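Local atomic coordinates of lipoxygenase (Cyanothece sp., PDB entry 5EK8), a protein that acts as a non-heme iron lipoxygenase, a 9R-lipoxygenase that probably inserts molecular oxygen into polyunsaturated fatty acids. Residues 170-175 / 367-372; 371-376 / 486-491; 432-437 / 500-505; 494-499 / 535-540. All coordinates share one frame; numbering follows the deposited sequence.

Interaction 1. Residues 170-175 / 367-372; sequences PFARIF and MEQYAV
E368, reaching out from helix 337-377 to the loop 170-175, has the largest share of this contact, followed by A172 and R173. It joins the loop after strand 152-160 to the long helix that also carries the iron ligands H359 and H364. Its CG is anti to the backbone N (chi1 173°) and the chain beyond is extended, which sets the carboxylate against the loop backbone between R173 and I174. The two oxygens divide the work. OE1 accepts the backbone N-H of I174, with I174 N to E368 OE1 at 3.1 Å, on the anti side and somewhat out of the carboxylate plane. OE2 forms a salt bridge with R173, whose NE lies 3.0 Å from E368 OE2; the hydrogen bond within it is bent and weak, and the guanidinium and carboxylate planes stand 73° apart. The same OE2 also takes a hydrogen bond from N398, and R173 NH1 pairs with D402, both on helix 394-404. A172 adds an apolar touch: its CB meets Q369 CB at 3.5 Å, one residue along the helix from E368. On the other flank V372 CG2 lies 3.7 Å from I174 N and also touches the I174 side chain. A buried carboxylate that meets an arginine, an asparagine and a main-chain N-H is consistent with an ionised glutamate, its charge shared among three donors.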
loop_
_atom_site.group_PDB
_atom_site.type_symbol
_atom_site.label_atom_id
_atom_site.label_comp_id
_atom_site.label_asym_id
_atom_site.label_seq_id
_atom_site.Cartn_x
_atom_site.Cartn_y
_atom_site.Cartn_z
ATOM N N PRO A 170 1.425 -12.294 9.644
ATOM C CA PRO A 170 2.293 -11.604 10.603
ATOM C C PRO A 170 1.978 -10.110 10.650
ATOM O O PRO A 170 2.557 -9.369 11.444
ATOM C CB PRO A 170 3.699 -11.854 10.051
ATOM C CG PRO A 170 3.492 -12.104 8.585
ATOM C CD PRO A 170 2.177 -12.813 8.486
ATOM N N PHE A 171 1.065 -9.678 9.786
ATOM C CA PHE A 171 0.692 -8.275 9.693
ATOM C C PHE A 171 -0.793 -8.090 9.957
ATOM O O PHE A 171 -1.581 -9.029 9.842
ATOM C CB PHE A 171 1.046 -7.717 8.315
ATOM C CG PHE A 171 2.458 -7.999 7.884
ATOM C CD1 PHE A 171 3.530 -7.474 8.591
ATOM C CD2 PHE A 171 2.715 -8.776 6.763
ATOM C CE1 PHE A 171 4.831 -7.724 8.193
ATOM C CE2 PHE A 171 4.015 -9.029 6.358
ATOM C CZ PHE A 171 5.076 -8.501 7.073
ATOM N N ALA A 172 -1.173 -6.874 10.324
ATOM C CA ALA A 172 -2.582 -6.541 10.437
ATOM C C ALA A 172 -3.180 -6.340 9.046
ATOM O O ALA A 172 -2.964 -5.310 8.401
ATOM C CB ALA A 172 -2.768 -5.311 11.281
ATOM N N ARG A 173 -3.915 -7.346 8.583
ATOM C CA ARG A 173 -4.515 -7.340 7.255
ATOM C C ARG A 173 -5.951 -7.845 7.324
ATOM O O ARG A 173 -6.342 -8.504 8.291
ATOM C CB ARG A 173 -3.703 -8.206 6.290
ATOM C CG ARG A 173 -2.227 -7.860 6.222
ATOM C CD ARG A 173 -1.562 -8.589 5.074
ATOM N NE ARG A 173 -2.276 -8.319 3.833
ATOM C CZ ARG A 173 -2.020 -8.904 2.670
ATOM N NH1 ARG A 173 -1.052 -9.809 2.576
ATOM N NH2 ARG A 173 -2.742 -8.587 1.607
ATOM N N ILE A 174 -6.737 -7.538 6.296
ATOM C CA ILE A 174 -8.104 -8.034 6.229
ATOM C C ILE A 174 -8.085 -9.511 5.856
ATOM O O ILE A 174 -7.165 -9.978 5.183
ATOM C CB ILE A 174 -8.954 -7.236 5.214
ATOM C CG1 ILE A 174 -10.442 -7.529 5.416
ATOM C CG2 ILE A 174 -8.520 -7.535 3.784
ATOM C CD1 ILE A 174 -11.356 -6.677 4.569
ATOM N N PHE A 175 -9.078 -10.257 6.320
ATOM C CA PHE A 175 -9.202 -11.652 5.928
ATOM C C PHE A 175 -9.979 -11.732 4.622
ATOM O O PHE A 175 -11.170 -11.426 4.573
ATOM C CB PHE A 175 -9.886 -12.475 7.020
ATOM C CG PHE A 175 -10.004 -13.935 6.688
ATOM C CD1 PHE A 175 -8.872 -14.704 6.477
ATOM C CD2 PHE A 175 -11.249 -14.539 6.586
ATOM C CE1 PHE A 175 -8.977 -16.050 6.170
ATOM C CE2 PHE A 175 -11.362 -15.889 6.280
ATOM C CZ PHE A 175 -10.224 -16.644 6.076
ATOM N N MET A 367 0.251 0.524 5.775
ATOM C CA MET A 367 -0.986 1.287 5.649
ATOM C C MET A 367 -2.236 0.405 5.670
ATOM O O MET A 367 -3.331 0.887 5.978
ATOM C CB MET A 367 -0.965 2.132 4.375
ATOM C CG MET A 367 0.018 3.303 4.404
ATOM S SD MET A 367 -0.308 4.509 5.709
ATOM C CE MET A 367 0.955 4.087 6.908
ATOM N N GLU A 368 -2.085 -0.881 5.358
ATOM C CA GLU A 368 -3.246 -1.771 5.391
ATOM C C GLU A 368 -3.876 -1.835 6.786
ATOM O O GLU A 368 -5.098 -1.902 6.913
ATOM C CB GLU A 368 -2.889 -3.189 4.922
ATOM C CG GLU A 368 -4.043 -4.178 5.109
ATOM C CD GLU A 368 -4.058 -5.313 4.107
ATOM O OE1 GLU A 368 -5.049 -6.075 4.095
ATOM O OE2 GLU A 368 -3.092 -5.447 3.331
ATOM N N GLN A 369 -3.048 -1.795 7.828
ATOM C CA GLN A 369 -3.545 -1.889 9.201
ATOM C C GLN A 369 -4.419 -0.683 9.535
ATOM O O GLN A 369 -5.491 -0.812 10.152
ATOM C CB GLN A 369 -2.383 -2.015 10.198
ATOM C CG GLN A 369 -1.453 -0.819 10.297
ATOM C CD GLN A 369 -0.200 -1.108 11.120
ATOM O OE1 GLN A 369 -0.233 -1.884 12.082
ATOM N NE2 GLN A 369 0.914 -0.484 10.739
ATOM N N TYR A 370 -3.971 0.488 9.089
ATOM C CA TYR A 370 -4.732 1.708 9.269
ATOM C C TYR A 370 -6.015 1.653 8.468
ATOM O O TYR A 370 -7.047 2.138 8.919
ATOM C CB TYR A 370 -3.912 2.921 8.859
ATOM C CG TYR A 370 -2.755 3.192 9.775
ATOM C CD1 TYR A 370 -2.959 3.735 11.044
ATOM C CD2 TYR A 370 -1.457 2.915 9.377
ATOM C CE1 TYR A 370 -1.895 3.990 11.892
ATOM C CE2 TYR A 370 -0.391 3.161 10.214
ATOM C CZ TYR A 370 -0.615 3.698 11.469
ATOM O OH TYR A 370 0.462 3.944 12.284
ATOM N N ALA A 371 -5.949 1.064 7.277
ATOM C CA ALA A 371 -7.149 0.894 6.461
ATOM C C ALA A 371 -8.196 0.058 7.190
ATOM O O ALA A 371 -9.317 0.518 7.438
ATOM C CB ALA A 371 -6.803 0.258 5.125
ATOM N N VAL A 372 -7.816 -1.166 7.543
ATOM C CA VAL A 372 -8.721 -2.083 8.220
ATOM C C VAL A 372 -9.325 -1.464 9.477
ATOM O O VAL A 372 -10.547 -1.459 9.640
ATOM C CB VAL A 372 -8.014 -3.396 8.596
ATOM C CG1 VAL A 372 -8.962 -4.296 9.361
ATOM C CG2 VAL A 372 -7.499 -4.099 7.340
#

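Interaction 2. Residues 371-376 / 486-491; sequences AVACFR and RRFSED
Apolar packing between helices 337-377 and 482-495 centres on F488, whose ring enters edge-on against the backbone of A373 and C374. With CG anti to the backbone N (chi1 176°), the ring swings towards the opposing helix, and its CE1 corner comes to 3.4 Å from C374 N, with A373 C also lying near the ring plane. The side chains add to this: A373 CB sits 3.8 Å from F488 CD1, and C374 CB 3.9 Å from F488 CE1. The segment axes pass at 8.8 Å, with the small A373 at the closest pair of backbones, and their N-to-C directions are 151° apart, an almost antiparallel pair. One turn on from F488 along helix 482-495, D491 CB lies 4.2 Å from A373 CB, which leads into the polar part. There R376 NE donates to D491 OD1 at 2.7 Å in a charged hydrogen bond. The donor comes from above the carboxylate plane, and the two planar groups are turned 64° from each other. Both charges have further partners: R376 NH1 binds D63 and the carbonyl of W163, while D491 OD1 also receives N377 ND2. Two donors thus converge on one carboxylate oxygen within a buried interface, which would favour an ionised D491. The result is a helix pair joined by an aromatic edge and a salt bridge, with R376 extending the charged network to D63.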
loop_
_atom_site.group_PDB
_atom_site.type_symbol
_atom_site.label_atom_id
_atom_site.label_comp_id
_atom_site.label_asym_id
_atom_site.label_seq_id
_atom_site.Cartn_x
_atom_site.Cartn_y
_atom_site.Cartn_z
ATOM N N ALA A 371 -5.949 1.064 7.277
ATOM C CA ALA A 371 -7.149 0.894 6.461
ATOM C C ALA A 371 -8.196 0.058 7.190
ATOM O O ALA A 371 -9.317 0.518 7.438
ATOM C CB ALA A 371 -6.803 0.258 5.125
ATOM N N VAL A 372 -7.816 -1.166 7.543
ATOM C CA VAL A 372 -8.721 -2.083 8.220
ATOM C C VAL A 372 -9.325 -1.464 9.477
ATOM O O VAL A 372 -10.547 -1.459 9.640
ATOM C CB VAL A 372 -8.014 -3.396 8.596
ATOM C CG1 VAL A 372 -8.962 -4.296 9.361
ATOM C CG2 VAL A 372 -7.499 -4.099 7.340
ATOM N N ALA A 373 -8.476 -0.927 10.350
ATOM C CA ALA A 373 -8.964 -0.275 11.565
ATOM C C ALA A 373 -9.950 0.853 11.243
ATOM O O ALA A 373 -11.027 0.959 11.852
ATOM C CB ALA A 373 -7.807 0.258 12.375
ATOM N N CYS A 374 -9.569 1.685 10.274
ATOM C CA CYS A 374 -10.368 2.831 9.865
ATOM C C CYS A 374 -11.772 2.428 9.454
ATOM O O CYS A 374 -12.755 2.909 10.019
ATOM C CB CYS A 374 -9.690 3.568 8.710
ATOM S SG CYS A 374 -10.733 4.791 7.888
ATOM N N PHE A 375 -11.863 1.546 8.466
ATOM C CA PHE A 375 -13.163 1.118 7.968
ATOM C C PHE A 375 -13.916 0.311 9.015
ATOM O O PHE A 375 -15.139 0.193 8.958
ATOM C CB PHE A 375 -13.008 0.309 6.677
ATOM C CG PHE A 375 -12.759 1.160 5.463
ATOM C CD1 PHE A 375 -13.815 1.754 4.791
ATOM C CD2 PHE A 375 -11.471 1.379 5.001
ATOM C CE1 PHE A 375 -13.593 2.540 3.681
ATOM C CE2 PHE A 375 -11.245 2.165 3.891
ATOM C CZ PHE A 375 -12.307 2.745 3.232
ATOM N N ARG A 376 -13.183 -0.240 9.977
ATOM C CA ARG A 376 -13.815 -0.977 11.058
ATOM C C ARG A 376 -14.540 -0.053 12.024
ATOM O O ARG A 376 -15.621 -0.390 12.501
ATOM C CB ARG A 376 -12.788 -1.808 11.824
ATOM C CG ARG A 376 -12.535 -3.183 11.248
ATOM C CD ARG A 376 -11.451 -3.908 12.042
ATOM N NE ARG A 376 -11.933 -4.355 13.343
ATOM C CZ ARG A 376 -12.330 -5.596 13.598
ATOM N NH1 ARG A 376 -12.294 -6.515 12.644
ATOM N NH2 ARG A 376 -12.758 -5.923 14.809
ATOM N N ARG A 486 -11.442 6.089 19.785
ATOM C CA ARG A 486 -10.886 5.153 20.754
ATOM C C ARG A 486 -10.886 3.723 20.219
ATOM O O ARG A 486 -9.885 3.020 20.338
ATOM C CB ARG A 486 -11.645 5.206 22.080
ATOM C CG ARG A 486 -11.025 4.311 23.146
ATOM C CD ARG A 486 -11.689 4.452 24.505
ATOM N NE ARG A 486 -10.987 3.652 25.507
ATOM C CZ ARG A 486 -11.207 3.717 26.815
ATOM N NH1 ARG A 486 -12.115 4.551 27.304
ATOM N NH2 ARG A 486 -10.512 2.946 27.638
ATOM N N ARG A 487 -12.002 3.290 19.637
ATOM C CA ARG A 487 -12.087 1.939 19.081
ATOM C C ARG A 487 -11.081 1.747 17.950
ATOM O O ARG A 487 -10.475 0.681 17.809
ATOM C CB ARG A 487 -13.504 1.649 18.587
ATOM C CG ARG A 487 -14.523 1.602 19.708
ATOM C CD ARG A 487 -14.163 0.528 20.727
ATOM N NE ARG A 487 -14.971 0.636 21.935
ATOM C CZ ARG A 487 -14.595 1.297 23.025
ATOM N NH1 ARG A 487 -13.416 1.901 23.057
ATOM N NH2 ARG A 487 -15.395 1.351 24.082
ATOM N N PHE A 488 -10.916 2.802 17.158
ATOM C CA PHE A 488 -9.921 2.882 16.092
ATOM C C PHE A 488 -8.513 2.635 16.645
ATOM O O PHE A 488 -7.784 1.736 16.190
ATOM C CB PHE A 488 -10.032 4.259 15.421
ATOM C CG PHE A 488 -9.002 4.531 14.359
ATOM C CD1 PHE A 488 -8.963 3.786 13.193
ATOM C CD2 PHE A 488 -8.103 5.572 14.508
ATOM C CE1 PHE A 488 -8.024 4.059 12.202
ATOM C CE2 PHE A 488 -7.162 5.850 13.523
ATOM C CZ PHE A 488 -7.124 5.092 12.368
ATOM N N SER A 489 -8.155 3.431 17.647
ATOM C CA SER A 489 -6.872 3.317 18.326
ATOM C C SER A 489 -6.641 1.904 18.869
ATOM O O SER A 489 -5.587 1.298 18.648
ATOM C CB SER A 489 -6.798 4.346 19.459
ATOM O OG SER A 489 -5.659 4.145 20.275
ATOM N N GLU A 490 -7.643 1.385 19.572
ATOM C CA GLU A 490 -7.559 0.072 20.198
ATOM C C GLU A 490 -7.346 -1.028 19.168
ATOM O O GLU A 490 -6.517 -1.902 19.369
ATOM C CB GLU A 490 -8.817 -0.210 21.021
ATOM C CG GLU A 490 -8.923 0.630 22.283
ATOM C CD GLU A 490 -10.218 0.400 23.031
ATOM O OE1 GLU A 490 -10.505 1.169 23.974
ATOM O OE2 GLU A 490 -10.951 -0.549 22.676
ATOM N N ASP A 491 -8.085 -0.978 18.063
ATOM C CA ASP A 491 -7.908 -1.958 16.996
ATOM C C ASP A 491 -6.493 -1.893 16.418
ATOM O O ASP A 491 -5.845 -2.933 16.209
ATOM C CB ASP A 491 -8.948 -1.744 15.896
ATOM C CG ASP A 491 -10.145 -2.673 16.037
ATOM O OD1 ASP A 491 -11.073 -2.581 15.204
ATOM O OD2 ASP A 491 -10.154 -3.503 16.971
#

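Interaction 3. Residues 432-437 / 500-505; sequences VATYDW and QPIEGI
T434 and Q500 meet where the turn after helix 421-432 runs against the chain that follows helix 482-495. The close part of the contact belongs to the methyl of T434: CG2 rests 3.2 Å from the backbone O of Q500 and 3.7 Å from I502 CD1, meeting both the carbonyl and the tip of the isoleucine. T434 OG1 is hydrogen-bonded to V431 O, and the methyl makes the closer contacts with the other segment. I502 reaches it with CG1 anti to its own backbone N (chi1 -161°) and a bend at chi2 that brings CD1 to the threonine. Beside this, the backbones make one weak hydrogen bond, Q500 N to A433 O at 3.4 Å, and the two CB atoms of A433 and Q500 stand 4.1 Å apart. The outer side is looser: the Q500 chain extends beyond CG where Q500 is partly exposed, P501 is exposed and barely touches the other segment, and I502 is itself partly exposed. The turn is a type I beta turn from V432 to Y435, closed by a weak bond from Y435 N to V432 O. Further along, Y435 packs on helix 337-377 and W437 on helix 549-574, while I505 reaches M427 on helix 421-432. The contact therefore lies over the C-terminal end of helix 421-432, joining it to the loop that leads towards strand 513-515.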
loop_
_atom_site.group_PDB
_atom_site.type_symbol
_atom_site.label_atom_id
_atom_site.label_comp_id
_atom_site.label_asym_id
_atom_site.label_seq_id
_atom_site.Cartn_x
_atom_site.Cartn_y
_atom_site.Cartn_z
ATOM N N VAL A 432 8.506 -3.612 9.575
ATOM C CA VAL A 432 7.133 -3.252 9.936
ATOM C C VAL A 432 6.957 -3.366 11.453
ATOM O O VAL A 432 6.129 -2.673 12.048
ATOM C CB VAL A 432 6.083 -4.125 9.186
ATOM C CG1 VAL A 432 4.675 -3.865 9.708
ATOM C CG2 VAL A 432 6.133 -3.846 7.685
ATOM N N ALA A 433 7.771 -4.204 12.088
ATOM C CA ALA A 433 7.734 -4.311 13.545
ATOM C C ALA A 433 8.236 -3.044 14.251
ATOM O O ALA A 433 8.228 -2.980 15.480
ATOM C CB ALA A 433 8.538 -5.514 14.004
ATOM N N THR A 434 8.657 -2.038 13.485
ATOM C CA THR A 434 9.184 -0.804 14.067
ATOM C C THR A 434 8.454 0.461 13.610
ATOM O O THR A 434 8.746 1.557 14.096
ATOM C CB THR A 434 10.676 -0.619 13.731
ATOM O OG1 THR A 434 10.807 -0.165 12.376
ATOM C CG2 THR A 434 11.433 -1.921 13.903
ATOM N N TYR A 435 7.514 0.321 12.679
ATOM C CA TYR A 435 6.850 1.487 12.094
ATOM C C TYR A 435 5.700 1.992 12.950
ATOM O O TYR A 435 4.721 1.282 13.166
ATOM C CB TYR A 435 6.335 1.165 10.688
ATOM C CG TYR A 435 7.422 0.993 9.649
ATOM C CD1 TYR A 435 8.634 1.659 9.765
ATOM C CD2 TYR A 435 7.232 0.161 8.547
ATOM C CE1 TYR A 435 9.631 1.502 8.812
ATOM C CE2 TYR A 435 8.226 -0.001 7.582
ATOM C CZ TYR A 435 9.422 0.672 7.727
ATOM O OH TYR A 435 10.419 0.520 6.793
ATOM N N ASP A 436 5.825 3.223 13.437
ATOM C CA ASP A 436 4.757 3.858 14.205
ATOM C C ASP A 436 4.505 5.282 13.695
ATOM O O ASP A 436 5.328 5.846 12.975
ATOM C CB ASP A 436 5.104 3.865 15.700
ATOM C CG ASP A 436 4.008 4.477 16.555
ATOM O OD1 ASP A 436 2.884 3.933 16.559
ATOM O OD2 ASP A 436 4.271 5.508 17.213
ATOM N N TRP A 437 3.366 5.857 14.072
ATOM C CA TRP A 437 2.968 7.181 13.608
ATOM C C TRP A 437 3.523 8.332 14.448
ATOM O O TRP A 437 3.635 9.455 13.958
ATOM C CB TRP A 437 1.442 7.281 13.578
ATOM C CG TRP A 437 0.805 6.889 14.878
ATOM C CD1 TRP A 437 0.346 5.652 15.223
ATOM C CD2 TRP A 437 0.561 7.736 16.012
ATOM N NE1 TRP A 437 -0.172 5.678 16.494
ATOM C CE2 TRP A 437 -0.050 6.945 17.001
ATOM C CE3 TRP A 437 0.798 9.086 16.282
ATOM C CZ2 TRP A 437 -0.425 7.457 18.245
ATOM C CZ3 TRP A 437 0.431 9.591 17.520
ATOM C CH2 TRP A 437 -0.177 8.779 18.483
ATOM N N GLN A 500 9.640 -4.779 17.943
ATOM C CA GLN A 500 10.961 -5.387 17.949
ATOM C C GLN A 500 11.953 -4.368 17.422
ATOM O O GLN A 500 11.894 -4.011 16.254
ATOM C CB GLN A 500 10.984 -6.654 17.091
ATOM C CG GLN A 500 12.358 -7.297 16.938
ATOM C CD GLN A 500 12.374 -8.372 15.864
ATOM O OE1 GLN A 500 12.187 -8.085 14.677
ATOM N NE2 GLN A 500 12.589 -9.618 16.276
ATOM N N PRO A 501 12.849 -3.879 18.291
ATOM C CA PRO A 501 13.841 -2.872 17.908
ATOM C C PRO A 501 14.566 -3.285 16.643
ATOM O O PRO A 501 14.858 -4.473 16.480
ATOM C CB PRO A 501 14.781 -2.837 19.110
ATOM C CG PRO A 501 13.894 -3.154 20.257
ATOM C CD PRO A 501 12.930 -4.198 19.727
ATOM N N ILE A 502 14.828 -2.318 15.767
ATOM C CA ILE A 502 15.290 -2.598 14.416
ATOM C C ILE A 502 16.505 -3.519 14.379
ATOM O O ILE A 502 17.392 -3.451 15.231
ATOM C CB ILE A 502 15.608 -1.286 13.645
ATOM C CG1 ILE A 502 15.622 -1.544 12.136
ATOM C CG2 ILE A 502 16.911 -0.655 14.115
ATOM C CD1 ILE A 502 14.365 -2.208 11.624
ATOM N N GLU A 503 16.499 -4.413 13.398
ATOM C CA GLU A 503 17.617 -5.302 13.131
ATOM C C GLU A 503 17.636 -5.626 11.642
ATOM O O GLU A 503 16.650 -5.410 10.938
ATOM C CB GLU A 503 17.520 -6.579 13.972
ATOM C CG GLU A 503 16.218 -7.349 13.817
ATOM C CD GLU A 503 16.166 -8.590 14.702
ATOM O OE1 GLU A 503 16.312 -9.709 14.164
ATOM O OE2 GLU A 503 15.980 -8.445 15.932
ATOM N N GLY A 504 18.764 -6.133 11.163
ATOM C CA GLY A 504 18.893 -6.479 9.762
ATOM C C GLY A 504 19.489 -5.357 8.938
ATOM O O GLY A 504 20.362 -4.625 9.403
ATOM N N ILE A 505 18.997 -5.218 7.710
ATOM C CA ILE A 505 19.587 -4.311 6.731
ATOM C C ILE A 505 19.413 -2.830 7.089
ATOM O O ILE A 505 20.236 -1.995 6.708
ATOM C CB ILE A 505 19.000 -4.571 5.314
ATOM C CG1 ILE A 505 19.793 -3.802 4.253
ATOM C CG2 ILE A 505 17.506 -4.239 5.254
ATOM C CD1 ILE A 505 19.432 -4.170 2.852
#

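Interaction 4. Residues 494-499 / 535-540; sequences EHSMPY and TKVIRP
Y499 N to T535 O, at 2.6 Å, and V537 N to M497 O, at 3.0 Å, are the two backbone hydrogen bonds that flank P498 and K536 in a single beta bridge, which pairs the chain leaving helix 482-495 with the segment that follows strand 534-535. The ammonium of K536 adds a third bond, NZ to S496 O at 3.0 Å, approaching from above the carbonyl plane. K536 bends at three successive torsions beyond CB (the first, chi2, at -50°), which curls the chain back to the end of helix 482-495, where NZ also donates to V493 O. S496 OG makes a long, weak bond with I538 N and has its own partner in V493 O. Around this polar core, S496 CB packs on V537 CG1 at 3.5 Å and on I538 CG1 at 3.4 Å. M497 CB touches V537 CG1 more loosely. On the outer flank Y499 CB lies 4.0 Å from T535 CG2, while Y499 OH is hydrogen-bonded to D522. The lysine charge sits at the C-terminal end of helix 482-495, bonded to V493 O and to S496 O just past it, and would be expected to offset the negative end of the helix dipole.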
loop_
_atom_site.group_PDB
_atom_site.type_symbol
_atom_site.label_atom_id
_atom_site.label_comp_id
_atom_site.label_asym_id
_atom_site.label_seq_id
_atom_site.Cartn_x
_atom_site.Cartn_y
_atom_site.Cartn_z
ATOM N N GLU A 494 -3.975 -3.248 19.238
ATOM C CA GLU A 494 -4.214 -4.659 19.501
ATOM C C GLU A 494 -3.852 -5.548 18.325
ATOM O O GLU A 494 -3.526 -6.718 18.517
ATOM C CB GLU A 494 -5.678 -4.890 19.882
ATOM C CG GLU A 494 -6.070 -4.267 21.216
ATOM C CD GLU A 494 -7.521 -4.511 21.573
ATOM O OE1 GLU A 494 -8.188 -5.281 20.846
ATOM O OE2 GLU A 494 -7.991 -3.920 22.573
ATOM N N HIS A 495 -3.908 -5.013 17.109
ATOM C CA HIS A 495 -3.683 -5.868 15.949
ATOM C C HIS A 495 -2.362 -5.613 15.246
ATOM O O HIS A 495 -2.033 -6.290 14.276
ATOM C CB HIS A 495 -4.836 -5.717 14.961
ATOM C CG HIS A 495 -6.113 -6.317 15.447
ATOM N ND1 HIS A 495 -7.094 -5.579 16.077
ATOM C CD2 HIS A 495 -6.564 -7.593 15.414
ATOM C CE1 HIS A 495 -8.094 -6.373 16.404
ATOM N NE2 HIS A 495 -7.802 -7.601 16.012
ATOM N N SER A 496 -1.595 -4.653 15.746
ATOM C CA SER A 496 -0.300 -4.359 15.158
ATOM C C SER A 496 0.671 -5.481 15.490
ATOM O O SER A 496 0.328 -6.394 16.234
ATOM C CB SER A 496 0.225 -3.018 15.658
ATOM O OG SER A 496 0.445 -3.027 17.053
ATOM N N MET A 497 1.872 -5.421 14.926
ATOM C CA MET A 497 2.896 -6.399 15.253
ATOM C C MET A 497 3.404 -6.172 16.663
ATOM O O MET A 497 3.296 -5.068 17.199
ATOM C CB MET A 497 4.067 -6.326 14.274
ATOM C CG MET A 497 3.706 -6.612 12.825
ATOM S SD MET A 497 5.173 -6.726 11.776
ATOM C CE MET A 497 5.763 -8.372 12.166
ATOM N N PRO A 498 3.949 -7.222 17.281
ATOM C CA PRO A 498 4.715 -6.972 18.498
ATOM C C PRO A 498 5.971 -6.180 18.161
ATOM O O PRO A 498 6.687 -6.555 17.236
ATOM C CB PRO A 498 5.051 -8.382 19.005
ATOM C CG PRO A 498 4.828 -9.288 17.834
ATOM C CD PRO A 498 3.744 -8.658 17.035
ATOM N N TYR A 499 6.224 -5.102 18.897
ATOM C CA TYR A 499 7.406 -4.275 18.675
ATOM C C TYR A 499 8.708 -5.043 18.852
ATOM O O TYR A 499 8.863 -5.844 19.777
ATOM C CB TYR A 499 7.396 -3.066 19.611
ATOM C CG TYR A 499 8.645 -2.209 19.528
ATOM C CD1 TYR A 499 8.965 -1.508 18.366
ATOM C CD2 TYR A 499 9.500 -2.089 20.615
ATOM C CE1 TYR A 499 10.115 -0.717 18.297
ATOM C CE2 TYR A 499 10.640 -1.307 20.552
ATOM C CZ TYR A 499 10.943 -0.621 19.401
ATOM O OH TYR A 499 12.083 0.147 19.369
ATOM N N THR A 535 4.813 -5.968 23.980
ATOM C CA THR A 535 4.838 -4.561 23.608
ATOM C C THR A 535 4.489 -4.405 22.131
ATOM O O THR A 535 5.101 -5.037 21.271
ATOM C CB THR A 535 6.209 -3.939 23.883
ATOM O OG1 THR A 535 6.482 -4.002 25.290
ATOM C CG2 THR A 535 6.241 -2.493 23.411
ATOM N N LYS A 536 3.501 -3.568 21.840
ATOM C CA LYS A 536 3.010 -3.425 20.474
ATOM C C LYS A 536 3.666 -2.256 19.733
ATOM O O LYS A 536 3.999 -1.232 20.332
ATOM C CB LYS A 536 1.490 -3.269 20.484
ATOM C CG LYS A 536 0.770 -4.369 21.247
ATOM C CD LYS A 536 1.230 -5.762 20.819
ATOM C CE LYS A 536 0.935 -6.034 19.343
ATOM N NZ LYS A 536 -0.521 -6.033 19.046
ATOM N N VAL A 537 3.848 -2.425 18.423
ATOM C CA VAL A 537 4.575 -1.450 17.615
ATOM C C VAL A 537 3.795 -0.138 17.455
ATOM O O VAL A 537 4.383 0.939 17.516
ATOM C CB VAL A 537 4.935 -2.029 16.217
ATOM C CG1 VAL A 537 3.703 -2.524 15.494
ATOM C CG2 VAL A 537 5.663 -0.997 15.378
ATOM N N ILE A 538 2.479 -0.215 17.280
ATOM C CA ILE A 538 1.688 1.004 17.140
ATOM C C ILE A 538 1.298 1.582 18.502
ATOM O O ILE A 538 0.725 0.894 19.345
ATOM C CB ILE A 538 0.401 0.777 16.304
ATOM C CG1 ILE A 538 0.747 0.301 14.894
ATOM C CG2 ILE A 538 -0.403 2.064 16.210
ATOM C CD1 ILE A 538 1.611 1.257 14.134
ATOM N N ARG A 539 1.615 2.857 18.703
ATOM C CA ARG A 539 1.245 3.561 19.921
ATOM C C ARG A 539 -0.217 4.005 19.881
ATOM O O ARG A 539 -0.722 4.383 18.823
ATOM C CB ARG A 539 2.166 4.761 20.130
ATOM C CG ARG A 539 3.625 4.375 20.334
ATOM C CD ARG A 539 4.493 5.601 20.565
ATOM N NE ARG A 539 5.887 5.254 20.822
ATOM C CZ ARG A 539 6.808 5.104 19.878
ATOM N NH1 ARG A 539 6.488 5.271 18.599
ATOM N NH2 ARG A 539 8.053 4.785 20.212
ATOM N N PRO A 540 -0.904 3.955 21.037
ATOM C CA PRO A 540 -2.314 4.357 21.111
ATOM C C PRO A 540 -2.536 5.861 20.943
ATOM O O PRO A 540 -1.811 6.670 21.520
ATOM C CB PRO A 540 -2.728 3.912 22.514
ATOM C CG PRO A 540 -1.461 3.922 23.292
ATOM C CD PRO A 540 -0.399 3.479 22.338
#

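How the interactions relate
Interactions 1 and 2 follow one another along helix 337-377 and share A371 and V372, their centres about 10 Å apart. Helix 482-495 then leads from interaction 2 into interaction 4, whose centre lies about 13 Å away. Interaction 4 touches interaction 1 through A172 CB and H495 O, at 3.2 Å, and through F171 and M497. Interactions 3 and 4 are bound by a salt bridge, D436 OD2 to R539 NH1 at 2.6 Å, and by a probable hydrogen bond from W437 NE1 to R539 O. Interaction 1 alone comes near the iron site: the E368 side chain is about 11 Å from the iron and about 6 Å from that of H364.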